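Local atomic coordinates of deoxy-D-mannose-octulosonate 8-phosphate phosphatase (Haemophilus influenzae Rd, PDB entry 1K1E), a protein that catalyses the hydrolysis of 3-deoxy-D-manno-octulosonate 8-phosphate to 3-deoxy-D-manno-octulosonate and inorganic phosphate, a step of lipopolysaccharide biosynthesis, with magnesium as cofactor. Residues I105-D108 against S109-P113; G59-P63 against I64-R68. All coordinates share one frame; numbering follows the deposited sequence.

Interaction 1: residues I105-D108 against S109-P113; sequences IGDD and SVDLP. With CO (cobalt (II) ion), chain M.
Asp108 and Asp111 are joined through their backbones where the chain, leaving strand 102-106, turns into helix 112-117: Asp111 N donates to Asp108 O at 2.8 Å. The side chain of Asp111 folds back over this turn toward the strand end. Its CG stands beside its own backbone N (chi1 -52°), which brings OD2 within hydrogen-bonding distance of two successive amides. Asp108 N meets OD2 of Asp111 at 3.0 Å on the anti lone pair, nearly straight at 165°, whereas Asp107 N, also 3.0 Å from Asp111 OD2, comes from above the carboxylate plane. Water 2, a cobalt ligand, donates to the same oxygen, so three donors grip it. The other oxygen, OD1, is held by a hydrogen bond with Tyr104 and by a salt bridge to Lys84, and these partners at both oxygens fix how the buried carboxylate is turned. Gly106, which has no side chain, approaches closely, with its CA 3.6 Å from Asp111 OD2.

Asp107 binds cobalt directly through OD2, at 2.0 Å, and its OD1 accepts from water 1, another ligand of the metal, while also pairing with Arg39 of the second subunit. The planes of the Asp107 and Asp111 carboxylates are turned 45° apart. Asp107 is a first-shell ligand, whereas Asp111 reaches the metal only through water 2. Asp108 OD2 receives a weak bond from Ser109 N but is paired mainly with Arg149 of the second subunit. Asp14 OD2 and the backbone O of Asp16 complete the six-coordinate cobalt site, which is the acidic metal centre of haloacid dehalogenase-like phosphatases, built at the ends of the adjacent parallel strands 10-14 and 102-106.

Interaction 2: residues G59-P63 against I64-R68; sequences GRDSP and ILRRR. With SO4 (sulfate ion), chain O.
Asp61 lies at the edge of the Arg66 guanidinium, near its plane, and the carboxylate is turned 31° against it. Arg66 grips the acid side-on in a two-pronged salt bridge: NE reaches Asp61 OD2 at 2.7 Å on the syn lone pair, and NH2 reaches Asp61 OD1 at 2.9 Å, on the syn side and almost in the guanidinium plane. The arginine chain, extended from CG to NE, carries the group back past the first turn of the helix to the acid.

Ser62 is the N-cap. Its OG, set between the backbone N and carbonyl carbon (chi1 83°), accepts from Leu65 N at 2.9 Å in a virtually straight bond of 177°. Ser62 O takes the amide of Arg66 at 3.0 Å, opening the regular helical bonding. Upstream, Gly59 N binds O4 of the sulfate, which Lys84 also holds.

The cap thus starts helix 63-72 directly after the loop from strand 53-58. Leu65 touches Phe36 of strand 30-37 and Leu79 of strand 76-79, Arg66 lies against Phe77 and Leu79, and Pro63 and Ile64 meet Ala28 of the third subunit.

Interaction 2 comes first along the chain and closes before interaction 1 opens. Their centres are 19 Å apart and their nearest atoms about 6 Å, without touching. Each follows a strand of the same parallel sheet into a helix: 53-58 into 63-72, and 102-106 into 112-117. Strand 10-14, which supplies Asp14, runs between these two strands. The loop of interaction 1 gives Asp107 to the metal; in interaction 2 the Arg60 side chain lies about 9 Å from the cobalt. Lys84 pairs with Asp111 and binds the sulfate held by Gly59. The sulfate also lies close to Val110, consistent with a phosphate pocket between the loops. The second subunit packs on interaction 1, the third mainly on interaction 2.

Interaction 1: residues I105-D108 against S109-P113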
ATOM      1  N   ILE A 105       0.752  19.671 -11.538  1.00 13.33           N
ATOM      2  CA  ILE A 105       0.041  18.413 -11.325  1.00 17.16           C
ATOM      3  C   ILE A 105      -0.359  18.384  -9.860  1.00 16.04           C
ATOM      4  O   ILE A 105       0.493  18.531  -8.985  1.00 15.89           O
ATOM      5  CB  ILE A 105       0.908  17.142 -11.739  1.00  9.14           C
ATOM      6  CG1 ILE A 105       0.106  15.847 -11.381  1.00 10.71           C
ATOM      7  CG2 ILE A 105       2.386  17.242 -11.222  1.00  8.28           C
ATOM      8  CD1 ILE A 105       0.814  14.559 -11.978  1.00  7.93           C
ATOM      9  N   GLY A 106      -1.650  18.177  -9.584  1.00 14.61           N
ATOM     10  CA  GLY A 106      -2.093  18.240  -8.197  1.00 11.73           C
ATOM     11  C   GLY A 106      -3.185  17.234  -7.977  1.00 10.80           C
ATOM     12  O   GLY A 106      -3.563  16.493  -8.909  1.00 10.48           O
ATOM     13  N   ASP A 107      -3.637  17.173  -6.737  1.00 10.11           N
ATOM     14  CA  ASP A 107      -4.698  16.187  -6.393  1.00 10.25           C
ATOM     15  C   ASP A 107      -5.843  16.736  -5.546  1.00 11.90           C
ATOM     16  O   ASP A 107      -6.806  16.007  -5.321  1.00 11.92           O
ATOM     17  CB  ASP A 107      -4.137  15.029  -5.583  1.00  9.36           C
ATOM     18  CG  ASP A 107      -3.699  15.449  -4.176  1.00 17.80           C
ATOM     19  OD1 ASP A 107      -4.074  14.819  -3.164  1.00 12.96           O
ATOM     20  OD2 ASP A 107      -2.958  16.430  -4.058  1.00 13.23           O
ATOM     21  N   ASP A 108      -5.705  17.947  -5.021  1.00 11.16           N
ATOM     22  CA  ASP A 108      -6.756  18.431  -4.095  1.00 13.88           C
ATOM     23  C   ASP A 108      -7.106  19.896  -4.202  1.00 16.80           C
ATOM     24  O   ASP A 108      -6.529  20.632  -5.036  1.00 11.29           O
ATOM     25  CB  ASP A 108      -6.329  18.082  -2.623  1.00 11.69           C
ATOM     26  CG  ASP A 108      -7.518  17.865  -1.681  1.00 15.25           C
ATOM     27  OD1 ASP A 108      -7.248  17.568  -0.479  1.00 10.84           O
ATOM     28  OD2 ASP A 108      -8.691  17.950  -2.154  1.00 14.31           O
ATOM     29  N   SER A 109      -8.054  20.316  -3.349  1.00 17.70           N
ATOM     30  CA  SER A 109      -8.555  21.697  -3.361  1.00 16.37           C
ATOM     31  C   SER A 109      -7.463  22.728  -3.288  1.00 18.62           C
ATOM     32  O   SER A 109      -7.554  23.765  -3.977  1.00 14.57           O
ATOM     33  CB  SER A 109      -9.561  21.909  -2.208  1.00 14.28           C
ATOM     34  OG  SER A 109     -10.613  20.933  -2.348  1.00 13.28           O
ATOM     35  N   VAL A 110      -6.449  22.451  -2.466  1.00 14.77           N
ATOM     36  CA  VAL A 110      -5.318  23.370  -2.300  1.00 18.32           C
ATOM     37  C   VAL A 110      -4.676  23.654  -3.648  1.00 18.74           C
ATOM     38  O   VAL A 110      -4.095  24.701  -3.810  1.00 15.94           O
ATOM     39  CB  VAL A 110      -4.178  22.769  -1.361  1.00 22.93           C
ATOM     40  CG1 VAL A 110      -3.251  23.906  -0.801  1.00 24.75           C
ATOM     41  CG2 VAL A 110      -4.797  21.984  -0.175  1.00 20.32           C
ATOM     42  N   ASP A 111      -4.751  22.731  -4.607  1.00 14.26           N
ATOM     43  CA  ASP A 111      -4.092  22.978  -5.886  1.00 14.97           C
ATOM     44  C   ASP A 111      -4.940  23.748  -6.901  1.00 13.26           C
ATOM     45  O   ASP A 111      -4.436  24.132  -7.964  1.00 19.57           O
ATOM     46  CB  ASP A 111      -3.682  21.641  -6.492  1.00 15.23           C
ATOM     47  CG  ASP A 111      -2.891  20.815  -5.538  1.00 17.49           C
ATOM     48  OD1 ASP A 111      -1.847  21.323  -5.108  1.00 13.87           O
ATOM     49  OD2 ASP A 111      -3.293  19.688  -5.184  1.00 15.67           O
ATOM     50  N   LEU A 112      -6.222  23.948  -6.591  1.00 10.78           N
ATOM     51  CA  LEU A 112      -7.075  24.658  -7.528  1.00 14.02           C
ATOM     52  C   LEU A 112      -6.458  26.024  -7.979  1.00 15.24           C
ATOM     53  O   LEU A 112      -6.496  26.343  -9.177  1.00 17.28           O
ATOM     54  CB  LEU A 112      -8.477  24.843  -6.911  1.00 13.99           C
ATOM     55  CG  LEU A 112      -9.216  23.483  -6.861  1.00 12.23           C
ATOM     56  CD1 LEU A 112     -10.591  23.712  -6.145  1.00 17.35           C
ATOM     57  CD2 LEU A 112      -9.457  22.940  -8.252  1.00 14.35           C
ATOM     58  N   PRO A 113      -5.913  26.830  -7.049  1.00 13.90           N
ATOM     59  CA  PRO A 113      -5.337  28.112  -7.485  1.00 19.57           C
ATOM     60  C   PRO A 113      -4.061  27.866  -8.315  1.00 17.61           C
ATOM     61  O   PRO A 113      -3.723  28.674  -9.177  1.00 17.56           O
ATOM     62  CB  PRO A 113      -5.014  28.844  -6.172  1.00 20.84           C
ATOM     63  CG  PRO A 113      -5.911  28.178  -5.150  1.00 24.56           C
ATOM     64  CD  PRO A 113      -5.905  26.705  -5.585  1.00 18.44           C
TER
HETATM   65 CO    CO M 201      -1.709  17.100  -2.600  1.00 12.86          CO
HETATM   66  O   HOH W   1      -2.922  16.202  -1.151  1.00 12.36           O
HETATM   67  O   HOH W   2      -2.640  19.015  -2.577  1.00 15.61           O
HETATM   68  O   HOH W   3      -0.203  17.870  -1.221  1.00 12.01           O

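Interaction 2: residues G59-P63 against I64-R68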
ATOM      1  N   GLY A  59       2.692  22.299   0.891  1.00 19.02           N
ATOM      2  CA  GLY A  59       2.315  23.117   2.028  1.00 22.02           C
ATOM      3  C   GLY A  59       3.037  22.654   3.298  1.00 25.60           C
ATOM      4  O   GLY A  59       2.876  23.237   4.383  1.00 19.47           O
ATOM      5  N   ARG A  60       3.876  21.632   3.170  1.00 22.80           N
ATOM      6  CA  ARG A  60       4.586  21.068   4.309  1.00 17.84           C
ATOM      7  C   ARG A  60       6.075  21.078   3.983  1.00 23.67           C
ATOM      8  O   ARG A  60       6.460  21.048   2.826  1.00 24.80           O
ATOM      9  CB  ARG A  60       4.094  19.606   4.566  1.00 20.16           C
ATOM     10  CG  ARG A  60       2.638  19.492   5.117  1.00 30.82           C
ATOM     11  CD  ARG A  60       2.088  18.030   5.199  1.00 25.97           C
ATOM     12  NE  ARG A  60       2.661  17.287   6.332  1.00 38.75           N
ATOM     13  CZ  ARG A  60       2.111  17.221   7.554  1.00 37.95           C
ATOM     14  NH1 ARG A  60       0.949  17.858   7.788  1.00 39.51           N
ATOM     15  NH2 ARG A  60       2.721  16.547   8.552  1.00 26.39           N
ATOM     16  N   ASP A  61       6.907  21.169   5.003  1.00 21.21           N
ATOM     17  CA  ASP A  61       8.361  21.145   4.814  1.00 19.54           C
ATOM     18  C   ASP A  61       8.905  20.064   5.745  1.00 18.78           C
ATOM     19  O   ASP A  61       8.493  19.989   6.879  1.00 28.96           O
ATOM     20  CB  ASP A  61       8.945  22.502   5.241  1.00 23.39           C
ATOM     21  CG  ASP A  61      10.407  22.701   4.792  1.00 21.97           C
ATOM     22  OD1 ASP A  61      10.940  23.839   4.933  1.00 29.15           O
ATOM     23  OD2 ASP A  61      11.038  21.751   4.284  1.00 20.17           O
ATOM     24  N   SER A  62       9.785  19.194   5.267  1.00 20.22           N
ATOM     25  CA  SER A  62      10.363  18.217   6.170  1.00 19.56           C
ATOM     26  C   SER A  62      11.714  17.856   5.634  1.00 18.45           C
ATOM     27  O   SER A  62      11.995  17.989   4.459  1.00 15.30           O
ATOM     28  CB  SER A  62       9.513  16.956   6.295  1.00 21.35           C
ATOM     29  OG  SER A  62       9.782  16.072   5.236  1.00 21.71           O
ATOM     30  N   PRO A  63      12.586  17.375   6.514  1.00 19.88           N
ATOM     31  CA  PRO A  63      13.910  17.008   6.060  1.00 15.61           C
ATOM     32  C   PRO A  63      13.787  15.730   5.218  1.00 18.57           C
ATOM     33  O   PRO A  63      14.681  15.425   4.423  1.00 14.34           O
ATOM     34  CB  PRO A  63      14.689  16.872   7.393  1.00 24.21           C
ATOM     35  CG  PRO A  63      13.660  16.544   8.363  1.00 22.37           C
ATOM     36  CD  PRO A  63      12.495  17.360   7.988  1.00 22.65           C
ATOM     37  N   ILE A  64      12.671  15.008   5.353  1.00 11.90           N
ATOM     38  CA  ILE A  64      12.462  13.816   4.486  1.00 11.48           C
ATOM     39  C   ILE A  64      12.231  14.307   3.054  1.00 17.55           C
ATOM     40  O   ILE A  64      12.846  13.856   2.114  1.00 12.28           O
ATOM     41  CB  ILE A  64      11.245  12.974   4.918  1.00 13.39           C
ATOM     42  CG1 ILE A  64      11.422  12.519   6.363  1.00 13.80           C
ATOM     43  CG2 ILE A  64      11.148  11.759   3.968  1.00 14.87           C
ATOM     44  CD1 ILE A  64      10.224  11.778   6.986  1.00 18.25           C
ATOM     45  N   LEU A  65      11.294  15.217   2.894  1.00 12.13           N
ATOM     46  CA  LEU A  65      11.049  15.782   1.579  1.00 11.48           C
ATOM     47  C   LEU A  65      12.304  16.444   1.006  1.00 15.89           C
ATOM     48  O   LEU A  65      12.583  16.336  -0.162  1.00 11.78           O
ATOM     49  CB  LEU A  65       9.843  16.771   1.653  1.00 13.41           C
ATOM     50  CG  LEU A  65       9.466  17.341   0.274  1.00 16.42           C
ATOM     51  CD1 LEU A  65       9.207  16.284  -0.817  1.00 19.20           C
ATOM     52  CD2 LEU A  65       8.222  18.157   0.455  1.00 19.29           C
ATOM     53  N   ARG A  66      13.095  17.119   1.827  1.00 17.13           N
ATOM     54  CA  ARG A  66      14.299  17.739   1.311  1.00 16.83           C
ATOM     55  C   ARG A  66      15.335  16.730   0.805  1.00 12.15           C
ATOM     56  O   ARG A  66      16.014  16.965  -0.174  1.00 14.49           O
ATOM     57  CB  ARG A  66      14.841  18.669   2.405  1.00 14.89           C
ATOM     58  CG  ARG A  66      14.020  19.987   2.413  1.00 20.57           C
ATOM     59  CD  ARG A  66      14.385  20.902   3.570  1.00 20.35           C
ATOM     60  NE  ARG A  66      13.594  22.151   3.604  1.00 24.28           N
ATOM     61  CZ  ARG A  66      13.963  23.291   3.026  1.00 20.15           C
ATOM     62  NH1 ARG A  66      15.086  23.356   2.346  1.00 19.46           N
ATOM     63  NH2 ARG A  66      13.263  24.408   3.217  1.00 22.44           N
ATOM     64  N   ARG A  67      15.391  15.585   1.466  1.00 13.87           N
ATOM     65  CA  ARG A  67      16.314  14.535   1.080  1.00 17.80           C
ATOM     66  C   ARG A  67      15.888  13.996  -0.287  1.00 13.68           C
ATOM     67  O   ARG A  67      16.712  13.769  -1.158  1.00 13.39           O
ATOM     68  CB  ARG A  67      16.286  13.427   2.124  1.00 11.57           C
ATOM     69  CG  ARG A  67      17.217  12.193   1.778  1.00 12.17           C
ATOM     70  CD  ARG A  67      18.545  12.638   1.319  1.00 17.19           C
ATOM     71  NE  ARG A  67      19.415  11.533   0.919  1.00 24.98           N
ATOM     72  CZ  ARG A  67      20.447  11.091   1.628  1.00 30.54           C
ATOM     73  NH1 ARG A  67      20.735  11.686   2.783  1.00 28.39           N
ATOM     74  NH2 ARG A  67      21.193  10.054   1.183  1.00 27.37           N
ATOM     75  N   ARG A  68      14.589  13.816  -0.477  1.00 10.95           N
ATOM     76  CA  ARG A  68      14.094  13.307  -1.766  1.00 12.10           C
ATOM     77  C   ARG A  68      14.413  14.324  -2.846  1.00 11.88           C
ATOM     78  O   ARG A  68      14.910  13.954  -3.913  1.00 15.74           O
ATOM     79  CB  ARG A  68      12.589  13.040  -1.662  1.00  8.92           C
ATOM     80  CG  ARG A  68      11.885  12.442  -2.989  1.00 16.82           C
ATOM     81  CD  ARG A  68      12.662  11.290  -3.569  1.00 14.65           C
ATOM     82  NE  ARG A  68      11.968  10.700  -4.693  1.00 13.05           N
ATOM     83  CZ  ARG A  68      12.464   9.773  -5.492  1.00 17.28           C
ATOM     84  NH1 ARG A  68      13.710   9.296  -5.303  1.00 18.06           N
ATOM     85  NH2 ARG A  68      11.697   9.360  -6.512  1.00 13.90           N
TER
HETATM   86  S   SO4 O2401      -0.570  20.699   0.321  1.00 23.13           S
HETATM   87  O1  SO4 O2401      -1.387  21.031  -0.849  1.00 32.14           O
HETATM   88  O2  SO4 O2401      -1.124  19.437   0.894  1.00 21.37           O
HETATM   89  O3  SO4 O2401      -0.639  21.750   1.324  1.00 25.34           O
HETATM   90  O4  SO4 O2401       0.813  20.560  -0.203  1.00 22.05           O